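Local coordinates for protein polymeric Immunoglobulin Receptor (Oncorhynchus mykiss, PDB 5F1S) that probably binds polymeric immunoglobulins at mucosal surfaces, as polymeric Ig receptors do, with an ectodomain of the kind released as secretory component, at residues V62-D67 with Q71-T76; K31-G36 with V75-L80; I18-G23 with Y88-E93; G138-E143 with D174-F179; W193-C196 with Q201-A204. All blocks are in the same frame, centred on the assembly; numbering follows the deposited sequence.

In the fold
Followed from the N terminus, the chain opens its widest loop at 18-23, and contact 3 closes it at 88-93 with a disulfide between the two sheets of the first immunoglobulin domain. Contact 2 lies within that loop, running from 31-36 to 75-80 and again bridging the sandwich. Contact 1, also inside that loop, is a short hairpin, 62-67 with 71-76, which shares Val-75 and Thr-76 with contact 2 and builds one edge of a sheet. The second domain follows in series. Contact 4 joins the loop 138-143 to the turn at 174-179, and contact 5 closes the hairpin 193-196 with 201-204; the two touch, whereas contacts 1 and 5 lie about 25 Å apart at their nearest atoms.

Contact 1 of 5, residues V62-D67 with Q71-T76; sequences VVMFDD and QVFTVT
Val-63 to Asp-67 pairs antiparallel with Val-72 to Thr-76, the short axes running at 168°, with Val-63/Thr-76, Phe-65/Thr-74 and Asp-67/Val-72 as hydrogen-bonded pairs and Met-64/Val-75 and Asp-66/Phe-73 as non-hydrogen-bonded ones. The bond from Thr-76 N to Val-63 O, 2.8 Å, lies in the carbonyl plane; Thr-74 N instead meets Phe-65 O from above it. At the turn, Gln-71 N and Val-72 N both reach weakly for Asp-67 O, a G1 beta bulge. On the face that carries Met-64, Asp-66, Phe-73 and Val-75, the Met-64 chain bends at chi2 (84°) and swings its sulfur over toward Phe-73 on the neighbouring strand, so that SD comes 3.5 Å from Phe-73 CD2 in an oblique Met-aromatic contact. Its CE goes on to Val-75 CG2, 4.1 Å away. Asp-66 stands beside the same phenylalanine, OD1 3.5 Å from Phe-73 CB and the carboxylate turned 89° to the ring. On the other face a water donates hydrogen bonds to Phe-65 O and Val-72 O and accepts one from Thr-74 OG1, 2.7 Å away. The inward face thus holds the Met-64, Phe-73 and Val-75 cluster, while the outer one mixes apolar, threonine and aspartate side chains with a water bridging the strands. The one carboxylate on the inward side is matched by Lys-31 NZ and Tyr-22 OH, partners that would favour its ionised form.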
# COMPACT_ATOMS: atom_id res chain seq x y z
N VAL A 62 -14.89 -6.55 6.08
CA VAL A 62 -15.09 -5.11 6.00
C VAL A 62 -15.62 -4.63 7.35
O VAL A 62 -16.30 -5.39 8.07
CB VAL A 62 -16.06 -4.76 4.85
CG1 VAL A 62 -17.43 -5.37 5.13
CG2 VAL A 62 -16.18 -3.28 4.66
N VAL A 63 -15.24 -3.43 7.73
CA VAL A 63 -15.67 -2.81 8.99
C VAL A 63 -16.09 -1.39 8.69
O VAL A 63 -15.45 -0.71 7.88
CB VAL A 63 -14.54 -2.78 10.04
CG1 VAL A 63 -15.08 -2.29 11.38
CG2 VAL A 63 -13.94 -4.13 10.25
N MET A 64 -17.17 -0.93 9.34
CA MET A 64 -17.70 0.42 9.20
C MET A 64 -17.72 1.09 10.57
O MET A 64 -18.10 0.46 11.55
CB MET A 64 -19.15 0.34 8.62
CG MET A 64 -20.09 1.46 8.93
SD MET A 64 -19.81 2.76 7.76
CE MET A 64 -20.46 2.11 6.18
N PHE A 65 -17.31 2.35 10.63
CA PHE A 65 -17.42 3.13 11.85
C PHE A 65 -17.90 4.53 11.47
O PHE A 65 -17.12 5.32 10.93
CB PHE A 65 -16.09 3.24 12.58
CG PHE A 65 -16.10 4.21 13.74
CD1 PHE A 65 -17.11 4.15 14.68
CD2 PHE A 65 -15.10 5.14 13.90
CE1 PHE A 65 -17.12 5.02 15.77
CE2 PHE A 65 -15.10 6.02 15.02
CZ PHE A 65 -16.14 5.96 15.92
N ASP A 66 -19.15 4.84 11.77
CA ASP A 66 -19.67 6.19 11.56
C ASP A 66 -19.44 7.03 12.79
O ASP A 66 -19.80 6.62 13.92
CB ASP A 66 -21.16 6.14 11.20
CG ASP A 66 -21.73 7.51 10.82
OD1 ASP A 66 -20.97 8.39 10.35
OD2 ASP A 66 -22.96 7.68 10.98
N ASP A 67 -18.86 8.22 12.58
CA ASP A 67 -18.53 9.16 13.65
C ASP A 67 -19.21 10.49 13.34
O ASP A 67 -18.61 11.41 12.76
CB ASP A 67 -17.02 9.31 13.84
CG ASP A 67 -16.67 10.19 15.02
OD1 ASP A 67 -17.55 10.94 15.49
OD2 ASP A 67 -15.50 10.16 15.44
N GLN A 71 -18.14 13.89 11.35
CA GLN A 71 -18.78 14.01 10.04
C GLN A 71 -18.05 13.15 9.01
O GLN A 71 -17.83 13.54 7.86
CB GLN A 71 -18.85 15.48 9.59
CG GLN A 71 -19.81 16.27 10.54
CD GLN A 71 -19.77 17.76 10.36
OE1 GLN A 71 -19.28 18.26 9.36
NE2 GLN A 71 -20.28 18.48 11.34
N VAL A 72 -17.69 11.96 9.43
CA VAL A 72 -17.01 11.01 8.56
C VAL A 72 -17.41 9.62 9.02
O VAL A 72 -17.52 9.36 10.22
CB VAL A 72 -15.49 11.22 8.59
CG1 VAL A 72 -14.92 11.12 10.03
CG2 VAL A 72 -14.74 10.25 7.63
N PHE A 73 -17.60 8.73 8.07
CA PHE A 73 -17.60 7.31 8.38
C PHE A 73 -16.42 6.66 7.69
O PHE A 73 -16.07 7.02 6.57
CB PHE A 73 -18.94 6.63 8.04
CG PHE A 73 -19.38 6.63 6.57
CD1 PHE A 73 -20.12 7.69 6.05
CD2 PHE A 73 -19.15 5.53 5.75
CE1 PHE A 73 -20.62 7.66 4.73
CE2 PHE A 73 -19.64 5.49 4.42
CZ PHE A 73 -20.37 6.55 3.92
N THR A 74 -15.77 5.74 8.40
CA THR A 74 -14.54 5.13 7.95
C THR A 74 -14.83 3.67 7.63
O THR A 74 -15.44 2.95 8.44
CB THR A 74 -13.48 5.23 9.05
OG1 THR A 74 -13.30 6.61 9.41
CG2 THR A 74 -12.11 4.71 8.59
N VAL A 75 -14.42 3.24 6.43
CA VAL A 75 -14.61 1.88 5.99
C VAL A 75 -13.24 1.21 5.93
O VAL A 75 -12.32 1.75 5.33
CB VAL A 75 -15.32 1.82 4.63
CG1 VAL A 75 -15.45 0.38 4.19
CG2 VAL A 75 -16.70 2.48 4.70
N THR A 76 -13.09 0.08 6.61
CA THR A 76 -11.83 -0.65 6.61
C THR A 76 -12.04 -1.96 5.87
O THR A 76 -12.93 -2.74 6.20
CB THR A 76 -11.35 -0.91 8.05
OG1 THR A 76 -11.20 0.35 8.70
CG2 THR A 76 -10.02 -1.68 8.06
O HOH W 1 -15.11 7.48 11.24

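Contact 2 of 5, residues K31-G36 with V75-L80; sequences KYWCRG and VTMTEL
Trp-33 and Val-75 approach to 7.3 Å between CA atoms, too far for backbone pairing, because strands 31-35 and 72-77 belong to the two different sheets of the sandwich and meet through side chains. The indole of Trp-33 extends with CG opposite the backbone N (chi1 179°), which carries it across the gap. Val-75 CG1 sits over one face in a CH-pi contact, 3.5 Å from the centroid of the five-membered ring and only 4° off its normal, while CG2 leans on Trp-33 CE3 at 3.8 Å. Met-77 comes in at the edge: Trp-33 NE1 gives a weak hydrogen bond to Met-77 SD, 3.5 Å long, within a Met-aromatic contact. Shrinking Trp-33 to an alanine would probably open a gap beneath Val-75 and leave the sulfur of Met-77 without its N-H. Around them, Tyr-88 of strand 86-92 lies nearly parallel to the indole, and Ile-18 of strand 16-22, Leu-45 of strand 43-47 and Leu-106 of strand 103-111 also pack against it.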
# COMPACT_ATOMS: atom_id res chain seq x y z
N LYS A 31 -25.26 4.89 7.13
CA LYS A 31 -24.18 4.97 6.15
C LYS A 31 -23.93 3.58 5.58
O LYS A 31 -24.12 2.56 6.26
CB LYS A 31 -22.89 5.51 6.78
CG LYS A 31 -23.07 6.76 7.66
CD LYS A 31 -23.82 7.88 6.89
CE LYS A 31 -23.73 9.23 7.66
NZ LYS A 31 -24.36 9.15 9.03
N TYR A 32 -23.48 3.53 4.33
CA TYR A 32 -23.22 2.24 3.72
C TYR A 32 -22.04 2.33 2.75
O TYR A 32 -21.59 3.41 2.38
CB TYR A 32 -24.48 1.67 3.03
CG TYR A 32 -24.99 2.43 1.83
CD1 TYR A 32 -24.64 2.03 0.56
CD2 TYR A 32 -25.84 3.52 1.98
CE1 TYR A 32 -25.14 2.74 -0.57
CE2 TYR A 32 -26.32 4.23 0.87
CZ TYR A 32 -25.97 3.81 -0.39
OH TYR A 32 -26.43 4.48 -1.49
N TRP A 33 -21.52 1.15 2.43
CA TRP A 33 -20.38 0.97 1.54
C TRP A 33 -20.79 -0.04 0.48
O TRP A 33 -21.21 -1.15 0.83
CB TRP A 33 -19.17 0.48 2.33
CG TRP A 33 -17.93 0.21 1.60
CD1 TRP A 33 -17.33 -1.00 1.40
CD2 TRP A 33 -17.08 1.19 1.01
NE1 TRP A 33 -16.17 -0.84 0.71
CE2 TRP A 33 -15.95 0.51 0.51
CE3 TRP A 33 -17.13 2.58 0.90
CZ2 TRP A 33 -14.92 1.16 -0.15
CZ3 TRP A 33 -16.10 3.24 0.28
CH2 TRP A 33 -15.00 2.52 -0.25
N CYS A 34 -20.69 0.35 -0.79
CA CYS A 34 -21.26 -0.36 -1.93
C CYS A 34 -20.13 -0.73 -2.89
O CYS A 34 -19.17 0.02 -3.02
CB CYS A 34 -22.31 0.55 -2.68
SG CYS A 34 -23.88 -0.33 -3.01
N ARG A 35 -20.24 -1.87 -3.57
CA ARG A 35 -19.29 -2.27 -4.62
C ARG A 35 -20.00 -2.35 -5.97
O ARG A 35 -21.09 -2.95 -6.06
CB ARG A 35 -18.66 -3.60 -4.28
CG ARG A 35 -17.59 -4.00 -5.28
CD ARG A 35 -17.02 -5.35 -4.98
NE ARG A 35 -15.98 -5.57 -6.00
CZ ARG A 35 -15.23 -6.66 -6.08
NH1 ARG A 35 -15.40 -7.65 -5.21
NH2 ARG A 35 -14.33 -6.77 -7.05
N GLY A 36 -19.37 -1.79 -7.00
CA GLY A 36 -19.85 -1.88 -8.38
C GLY A 36 -19.44 -0.64 -9.15
O GLY A 36 -19.23 0.44 -8.60
N VAL A 75 -14.42 3.24 6.43
CA VAL A 75 -14.61 1.88 5.99
C VAL A 75 -13.24 1.21 5.93
O VAL A 75 -12.32 1.75 5.33
CB VAL A 75 -15.32 1.82 4.63
CG1 VAL A 75 -15.45 0.38 4.19
CG2 VAL A 75 -16.70 2.48 4.70
N THR A 76 -13.09 0.08 6.61
CA THR A 76 -11.83 -0.65 6.61
C THR A 76 -12.04 -1.96 5.87
O THR A 76 -12.93 -2.74 6.20
CB THR A 76 -11.35 -0.91 8.05
OG1 THR A 76 -11.20 0.35 8.70
CG2 THR A 76 -10.02 -1.68 8.06
N MET A 77 -11.22 -2.21 4.86
CA MET A 77 -11.27 -3.47 4.14
C MET A 77 -9.92 -4.14 4.38
O MET A 77 -8.86 -3.53 4.17
CB MET A 77 -11.53 -3.28 2.62
CG MET A 77 -12.88 -2.61 2.33
SD MET A 77 -13.10 -2.47 0.53
CE MET A 77 -13.57 -4.08 0.27
N THR A 78 -9.96 -5.37 4.83
CA THR A 78 -8.74 -6.06 5.24
C THR A 78 -8.38 -7.18 4.28
O THR A 78 -9.22 -7.76 3.56
CB THR A 78 -8.88 -6.63 6.68
OG1 THR A 78 -9.93 -7.60 6.68
CG2 THR A 78 -9.20 -5.50 7.69
N GLU A 79 -7.09 -7.50 4.27
CA GLU A 79 -6.60 -8.67 3.55
C GLU A 79 -7.12 -8.67 2.11
O GLU A 79 -7.66 -9.66 1.60
CB GLU A 79 -6.99 -9.97 4.26
CG GLU A 79 -6.78 -9.99 5.77
CD GLU A 79 -5.47 -10.61 6.19
OE1 GLU A 79 -4.60 -10.86 5.33
OE2 GLU A 79 -5.32 -10.87 7.41
N LEU A 80 -6.95 -7.54 1.44
CA LEU A 80 -7.53 -7.39 0.12
C LEU A 80 -6.93 -8.38 -0.86
O LEU A 80 -5.71 -8.56 -0.90
CB LEU A 80 -7.31 -5.97 -0.40
CG LEU A 80 -8.26 -4.97 0.24
CD1 LEU A 80 -7.76 -3.55 0.01
CD2 LEU A 80 -9.68 -5.12 -0.36

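Contact 3 of 5, residues I18-G23 with Y88-E93; sequences IPCHYG and YWCGVE
Cys-20 and Cys-90 are the one pair of residues in touch here, and the residues of 18-23 prepare that meeting by simple alternation. Ile-18 directs its CB toward strand 86-92, its side chain packing on Trp-33. Pro-19 turns away, and its carbonyl accepts a hydrogen bond from Thr-4 OG1. Next comes Cys-20, whose SG is bonded to Cys-90 SG at 2.1 Å. The two half-cystines adopt the same first torsion, each sulfur lying opposite its own carbonyl carbon (chi1 -64° and -58°), and the C-S-S-C torsion of -76° gives the bridge a left-handed sense. It holds the CB atoms of Cys-20 and Cys-90 3.6 Å apart and their CA atoms 5.9 Å apart, an ordinary disulfide span. His-21 again points outward, and Tyr-22 returns to the inner side, where its ring joins Lys-31 in a cation-pi contact. This is the canonical disulfide of an immunoglobulin domain, a covalent tie between strands B (16-22) and F (86-92). Both cysteines are buried. Strand 16-22 is flanked in its sheet by 72-77, whose Phe-73 packs on Cys-20, while strand 86-92 lies between 31-35 and 103-111 in the other sheet; Trp-33 rises from 31-35 to touch both halves of the bridge, forming the cystine-tryptophan core familiar from this fold.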
# COMPACT_ATOMS: atom_id res chain seq x y z
N ILE A 18 -10.61 3.89 4.60
CA ILE A 18 -11.17 4.85 3.65
C ILE A 18 -12.09 5.79 4.42
O ILE A 18 -13.11 5.34 4.94
CB ILE A 18 -11.94 4.13 2.53
CG1 ILE A 18 -10.94 3.27 1.77
CG2 ILE A 18 -12.62 5.12 1.64
CD1 ILE A 18 -11.60 2.22 0.93
N PRO A 19 -11.80 7.09 4.44
CA PRO A 19 -12.77 8.07 4.99
C PRO A 19 -13.82 8.46 3.96
O PRO A 19 -13.49 8.93 2.86
CB PRO A 19 -11.88 9.28 5.33
CG PRO A 19 -10.80 9.24 4.22
CD PRO A 19 -10.55 7.76 3.98
N CYS A 20 -15.07 8.43 4.40
CA CYS A 20 -16.20 8.94 3.65
C CYS A 20 -16.72 10.14 4.43
O CYS A 20 -17.48 9.96 5.40
CB CYS A 20 -17.29 7.88 3.51
SG CYS A 20 -16.83 6.38 2.55
N HIS A 21 -16.33 11.33 4.00
CA HIS A 21 -16.72 12.56 4.68
C HIS A 21 -18.07 13.02 4.14
O HIS A 21 -18.40 12.84 2.97
CB HIS A 21 -15.68 13.67 4.52
CG HIS A 21 -14.45 13.49 5.38
ND1 HIS A 21 -14.33 14.00 6.66
CD2 HIS A 21 -13.31 12.82 5.13
CE1 HIS A 21 -13.15 13.67 7.15
NE2 HIS A 21 -12.51 12.97 6.23
N TYR A 22 -18.88 13.60 5.02
CA TYR A 22 -20.21 13.99 4.59
C TYR A 22 -20.63 15.29 5.26
O TYR A 22 -20.11 15.70 6.30
CB TYR A 22 -21.24 12.93 4.90
CG TYR A 22 -21.27 12.44 6.31
CD1 TYR A 22 -22.05 13.06 7.27
CD2 TYR A 22 -20.51 11.34 6.71
CE1 TYR A 22 -22.12 12.58 8.58
CE2 TYR A 22 -20.55 10.86 8.05
CZ TYR A 22 -21.38 11.50 8.96
OH TYR A 22 -21.51 11.02 10.25
N GLY A 23 -21.60 15.94 4.64
CA GLY A 23 -22.05 17.22 5.12
C GLY A 23 -22.84 17.06 6.41
O GLY A 23 -23.39 15.99 6.70
N TYR A 88 -15.89 1.20 -5.81
CA TYR A 88 -16.65 1.20 -4.57
C TYR A 88 -17.27 2.57 -4.33
O TYR A 88 -16.81 3.59 -4.85
CB TYR A 88 -15.73 0.84 -3.40
CG TYR A 88 -15.24 -0.58 -3.42
CD1 TYR A 88 -14.16 -0.96 -4.23
CD2 TYR A 88 -15.86 -1.55 -2.66
CE1 TYR A 88 -13.70 -2.26 -4.22
CE2 TYR A 88 -15.41 -2.87 -2.66
CZ TYR A 88 -14.33 -3.21 -3.45
OH TYR A 88 -13.90 -4.51 -3.43
N TRP A 89 -18.34 2.58 -3.52
CA TRP A 89 -19.11 3.81 -3.25
C TRP A 89 -19.35 4.00 -1.76
O TRP A 89 -19.76 3.06 -1.09
CB TRP A 89 -20.49 3.80 -3.92
CG TRP A 89 -20.42 3.64 -5.37
CD1 TRP A 89 -20.21 2.45 -6.05
CD2 TRP A 89 -20.54 4.66 -6.36
NE1 TRP A 89 -20.20 2.70 -7.40
CE2 TRP A 89 -20.38 4.03 -7.61
CE3 TRP A 89 -20.73 6.05 -6.32
CZ2 TRP A 89 -20.45 4.75 -8.81
CZ3 TRP A 89 -20.78 6.74 -7.50
CH2 TRP A 89 -20.64 6.08 -8.74
N CYS A 90 -19.02 5.18 -1.25
CA CYS A 90 -19.57 5.73 -0.01
C CYS A 90 -21.01 6.10 -0.25
O CYS A 90 -21.29 6.78 -1.24
CB CYS A 90 -18.83 7.02 0.37
SG CYS A 90 -17.08 7.03 0.62
N GLY A 91 -21.93 5.70 0.64
CA GLY A 91 -23.33 6.13 0.51
C GLY A 91 -23.94 6.56 1.83
O GLY A 91 -23.59 6.07 2.90
N VAL A 92 -24.91 7.49 1.74
CA VAL A 92 -25.79 7.84 2.85
C VAL A 92 -27.20 7.41 2.46
O VAL A 92 -27.66 7.71 1.35
CB VAL A 92 -25.78 9.34 3.19
CG1 VAL A 92 -26.73 9.59 4.39
CG2 VAL A 92 -24.34 9.90 3.48
N GLU A 93 -27.88 6.67 3.34
CA GLU A 93 -29.22 6.16 3.04
C GLU A 93 -30.23 7.24 3.39
O GLU A 93 -30.59 7.40 4.55
CB GLU A 93 -29.49 4.88 3.80
CG GLU A 93 -30.86 4.29 3.51
CD GLU A 93 -30.95 2.90 4.08
OE1 GLU A 93 -30.34 1.99 3.45
OE2 GLU A 93 -31.55 2.72 5.16

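Contact 4 of 5, residues G138-E143 with D174-F179; sequences GYRQHE and DLTKAF
The guanidinium of Arg-140 offers its edge to the carbonyl of Thr-176: NE donates to Thr-176 O over 2.8 Å, almost perfectly straight at 175°, with the oxygen in the guanidinium plane. The N-H meets a lone pair of that carbonyl. Within the same loop, the imidazole of His-142 has Tyr-139 CD1 over the centre of one face, 3.8 Å above its plane. Arg-140 reaches its partner because its chain is fully extended from CG to NE, and on the way CG passes Leu-175 O at 3.7 Å. Tyr-139 to His-142 form a type I beta turn in the loop linking strands 129-135 and 144-148, while 174-179 makes the turn of the hairpin between strands 169-173 and 178-183, so the bond joins two surface loops of the second immunoglobulin domain. That hairpin turn is organised from within by an Asx turn. Asp-174 OD1 collects three backbone donors, Thr-176 N at 2.9 Å, Lys-177 N at 2.8 Å on the syn lone pair, and Ala-178 N from above the carboxylate plane; the second, in the peptide that carries Thr-176 O, would help set that carbonyl's direction. Beyond it, Lys-177 O accepts from Arg-14 NH2 of the first immunoglobulin domain.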
# COMPACT_ATOMS: atom_id res chain seq x y z
N GLY A 138 1.58 -13.14 -2.14
CA GLY A 138 2.07 -14.30 -2.84
C GLY A 138 3.57 -14.45 -2.83
O GLY A 138 4.06 -15.48 -3.32
N TYR A 139 4.32 -13.46 -2.34
CA TYR A 139 5.77 -13.53 -2.30
C TYR A 139 6.33 -13.84 -0.92
O TYR A 139 7.55 -13.78 -0.72
CB TYR A 139 6.36 -12.22 -2.86
CG TYR A 139 6.03 -12.09 -4.34
CD1 TYR A 139 6.73 -12.81 -5.28
CD2 TYR A 139 4.98 -11.30 -4.79
CE1 TYR A 139 6.43 -12.74 -6.62
CE2 TYR A 139 4.65 -11.24 -6.13
CZ TYR A 139 5.40 -11.95 -7.04
OH TYR A 139 5.11 -11.92 -8.38
N ARG A 140 5.47 -14.17 0.04
CA ARG A 140 5.95 -14.38 1.40
C ARG A 140 7.05 -15.43 1.47
O ARG A 140 8.03 -15.27 2.22
CB ARG A 140 4.78 -14.74 2.31
CG ARG A 140 3.97 -13.51 2.69
CD ARG A 140 2.65 -13.83 3.32
NE ARG A 140 1.96 -12.59 3.67
CZ ARG A 140 0.65 -12.47 3.82
NH1 ARG A 140 -0.15 -13.54 3.65
NH2 ARG A 140 0.14 -11.28 4.12
N GLN A 141 6.91 -16.52 0.73
CA GLN A 141 7.85 -17.63 0.81
C GLN A 141 8.97 -17.57 -0.22
O GLN A 141 9.78 -18.49 -0.26
CB GLN A 141 7.12 -18.96 0.62
CG GLN A 141 5.88 -19.14 1.47
CD GLN A 141 6.20 -19.10 2.94
OE1 GLN A 141 7.35 -19.29 3.33
NE2 GLN A 141 5.19 -18.84 3.77
N HIS A 142 9.00 -16.56 -1.08
CA HIS A 142 10.06 -16.44 -2.06
C HIS A 142 11.34 -15.90 -1.41
O HIS A 142 11.31 -15.09 -0.48
CB HIS A 142 9.67 -15.47 -3.18
CG HIS A 142 8.70 -16.01 -4.18
ND1 HIS A 142 7.44 -16.48 -3.83
CD2 HIS A 142 8.77 -16.10 -5.52
CE1 HIS A 142 6.80 -16.84 -4.93
NE2 HIS A 142 7.59 -16.63 -5.97
N GLU A 143 12.48 -16.36 -1.90
CA GLU A 143 13.70 -15.68 -1.52
C GLU A 143 13.61 -14.25 -2.06
O GLU A 143 13.06 -14.02 -3.14
CB GLU A 143 14.93 -16.41 -2.08
CG GLU A 143 15.04 -16.41 -3.54
CD GLU A 143 16.27 -17.14 -4.01
OE1 GLU A 143 16.83 -17.97 -3.23
OE2 GLU A 143 16.69 -16.86 -5.15
N ASP A 174 10.75 -9.60 6.85
CA ASP A 174 9.87 -9.86 7.97
C ASP A 174 8.92 -11.02 7.70
O ASP A 174 8.08 -11.33 8.55
CB ASP A 174 9.08 -8.60 8.38
CG ASP A 174 7.96 -8.20 7.39
OD1 ASP A 174 7.59 -8.95 6.50
OD2 ASP A 174 7.41 -7.09 7.54
N LEU A 175 9.03 -11.67 6.54
CA LEU A 175 8.33 -12.89 6.18
C LEU A 175 6.84 -12.69 5.97
O LEU A 175 6.14 -13.66 5.67
CB LEU A 175 8.51 -13.98 7.24
CG LEU A 175 9.99 -14.33 7.51
CD1 LEU A 175 10.08 -15.30 8.69
CD2 LEU A 175 10.64 -14.93 6.26
N THR A 176 6.34 -11.48 6.07
CA THR A 176 4.92 -11.26 5.87
C THR A 176 4.59 -10.16 4.87
O THR A 176 3.67 -10.35 4.06
CB THR A 176 4.26 -10.96 7.22
OG1 THR A 176 2.90 -10.61 6.98
CG2 THR A 176 4.91 -9.84 7.92
N LYS A 177 5.36 -9.06 4.85
CA LYS A 177 4.95 -7.85 4.11
C LYS A 177 6.09 -7.09 3.45
O LYS A 177 5.83 -6.32 2.53
CB LYS A 177 4.25 -6.82 5.04
CG LYS A 177 3.04 -7.25 5.78
CD LYS A 177 2.38 -6.04 6.45
CE LYS A 177 3.29 -5.27 7.41
NZ LYS A 177 2.52 -4.18 8.13
N ALA A 178 7.32 -7.16 3.96
CA ALA A 178 8.36 -6.22 3.58
C ALA A 178 9.70 -6.82 3.89
O ALA A 178 9.84 -7.61 4.83
CB ALA A 178 8.25 -4.88 4.32
N PHE A 179 10.70 -6.43 3.10
CA PHE A 179 12.08 -6.71 3.48
C PHE A 179 12.88 -5.43 3.37
O PHE A 179 12.60 -4.60 2.51
CB PHE A 179 12.69 -7.88 2.64
CG PHE A 179 12.79 -7.66 1.13
CD1 PHE A 179 13.98 -7.25 0.54
CD2 PHE A 179 11.74 -7.97 0.30
CE1 PHE A 179 14.09 -7.12 -0.83
CE2 PHE A 179 11.84 -7.85 -1.08
CZ PHE A 179 13.03 -7.43 -1.65

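Contact 5 of 5, residues W193-C196 with Q201-A204; sequences WYWC and QQVA
Cys-196 and Val-203 hold each other by two backbone hydrogen bonds, Cys-196 N to Val-203 O at 3.0 Å and Val-203 N to Cys-196 O at 2.9 Å, both nearly along the C=O axis. Behind them, Trp-195 and Ala-204 form a non-hydrogen-bonded pair. The Gln-202 amide lies flat over one face of the Trp-195 indole, its plane turned only 20° from the ring, and NE2 stands 3.3 Å from Trp-195 CH2. A first torsion of 42° wedges CG of Gln-202 between its own N and carbonyl carbon, and the extended remainder of the chain then runs over the ring. The pairing belongs to the hairpin of strands 192-198 and 201-210, the last two strands of a V-set domain, whose segments 193-196 and 201-204 run at 143° to each other. Replacing Trp-195 by a serine would probably set the Gln-202 amide free to turn and strip cover from Ala-204. That alanine is shared by two indoles: its CB lies 3.6 Å from Trp-195 CZ3 and 3.8 Å from Trp-193 CZ3, and Trp-193 in turn meets Tyr-206 edge-to-face. On the inward face Cys-196 CB packs against Val-203 CG1 at 3.6 Å. There the cysteine is linked by a disulfide to Cys-133, and Val-203 rests on Leu-114 and Val-116 of the short strand 114-116.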
# COMPACT_ATOMS: atom_id res chain seq x y z
N TRP A 193 21.20 2.66 -10.08
CA TRP A 193 19.95 1.92 -10.05
C TRP A 193 20.14 0.49 -9.55
O TRP A 193 21.10 -0.20 -9.94
CB TRP A 193 19.35 1.88 -11.44
CG TRP A 193 18.70 3.17 -11.86
CD1 TRP A 193 19.18 4.11 -12.74
CD2 TRP A 193 17.43 3.66 -11.39
NE1 TRP A 193 18.28 5.15 -12.84
CE2 TRP A 193 17.21 4.91 -12.03
CE3 TRP A 193 16.47 3.18 -10.50
CZ2 TRP A 193 16.05 5.65 -11.80
CZ3 TRP A 193 15.33 3.93 -10.27
CH2 TRP A 193 15.12 5.15 -10.94
N TYR A 194 19.16 0.06 -8.77
CA TYR A 194 19.10 -1.26 -8.14
C TYR A 194 17.70 -1.83 -8.30
O TYR A 194 16.75 -1.12 -8.64
CB TYR A 194 19.42 -1.18 -6.65
CG TYR A 194 20.84 -0.79 -6.37
CD1 TYR A 194 21.81 -1.77 -6.11
CD2 TYR A 194 21.24 0.57 -6.40
CE1 TYR A 194 23.12 -1.42 -5.87
CE2 TYR A 194 22.55 0.93 -6.18
CZ TYR A 194 23.49 -0.07 -5.90
OH TYR A 194 24.80 0.22 -5.67
N TRP A 195 17.56 -3.09 -7.92
CA TRP A 195 16.28 -3.77 -7.90
C TRP A 195 16.06 -4.41 -6.54
O TRP A 195 16.97 -5.07 -6.01
CB TRP A 195 16.23 -4.88 -8.95
CG TRP A 195 16.37 -4.52 -10.36
CD1 TRP A 195 17.44 -4.79 -11.14
CD2 TRP A 195 15.42 -3.85 -11.17
NE1 TRP A 195 17.21 -4.34 -12.43
CE2 TRP A 195 15.97 -3.80 -12.48
CE3 TRP A 195 14.15 -3.34 -10.96
CZ2 TRP A 195 15.31 -3.19 -13.53
CZ3 TRP A 195 13.47 -2.75 -12.05
CH2 TRP A 195 14.05 -2.70 -13.31
N CYS A 196 14.85 -4.22 -5.99
CA CYS A 196 14.24 -5.13 -5.02
C CYS A 196 13.50 -6.17 -5.85
O CYS A 196 12.73 -5.81 -6.72
CB CYS A 196 13.21 -4.43 -4.10
SG CYS A 196 13.80 -3.16 -3.06
N GLN A 201 9.28 -10.67 -10.28
CA GLN A 201 8.83 -9.29 -10.14
C GLN A 201 9.94 -8.46 -9.53
O GLN A 201 10.75 -8.96 -8.75
CB GLN A 201 7.59 -9.18 -9.25
CG GLN A 201 6.35 -9.83 -9.77
CD GLN A 201 6.12 -9.55 -11.17
OE1 GLN A 201 6.11 -8.39 -11.60
NE2 GLN A 201 5.95 -10.62 -11.94
N GLN A 202 9.96 -7.16 -9.85
CA GLN A 202 11.03 -6.30 -9.36
C GLN A 202 10.49 -4.88 -9.21
O GLN A 202 9.48 -4.53 -9.81
CB GLN A 202 12.24 -6.32 -10.28
CG GLN A 202 12.00 -6.28 -11.77
CD GLN A 202 13.28 -6.60 -12.60
OE1 GLN A 202 14.11 -7.47 -12.23
NE2 GLN A 202 13.44 -5.91 -13.72
N VAL A 203 11.16 -4.10 -8.39
CA VAL A 203 10.88 -2.67 -8.32
C VAL A 203 12.23 -1.94 -8.28
O VAL A 203 13.16 -2.36 -7.58
CB VAL A 203 9.99 -2.29 -7.11
CG1 VAL A 203 10.62 -2.63 -5.77
CG2 VAL A 203 9.73 -0.79 -7.16
N ALA A 204 12.35 -0.89 -9.09
CA ALA A 204 13.60 -0.13 -9.22
C ALA A 204 13.78 0.88 -8.08
O ALA A 204 12.83 1.54 -7.64
CB ALA A 204 13.64 0.57 -10.59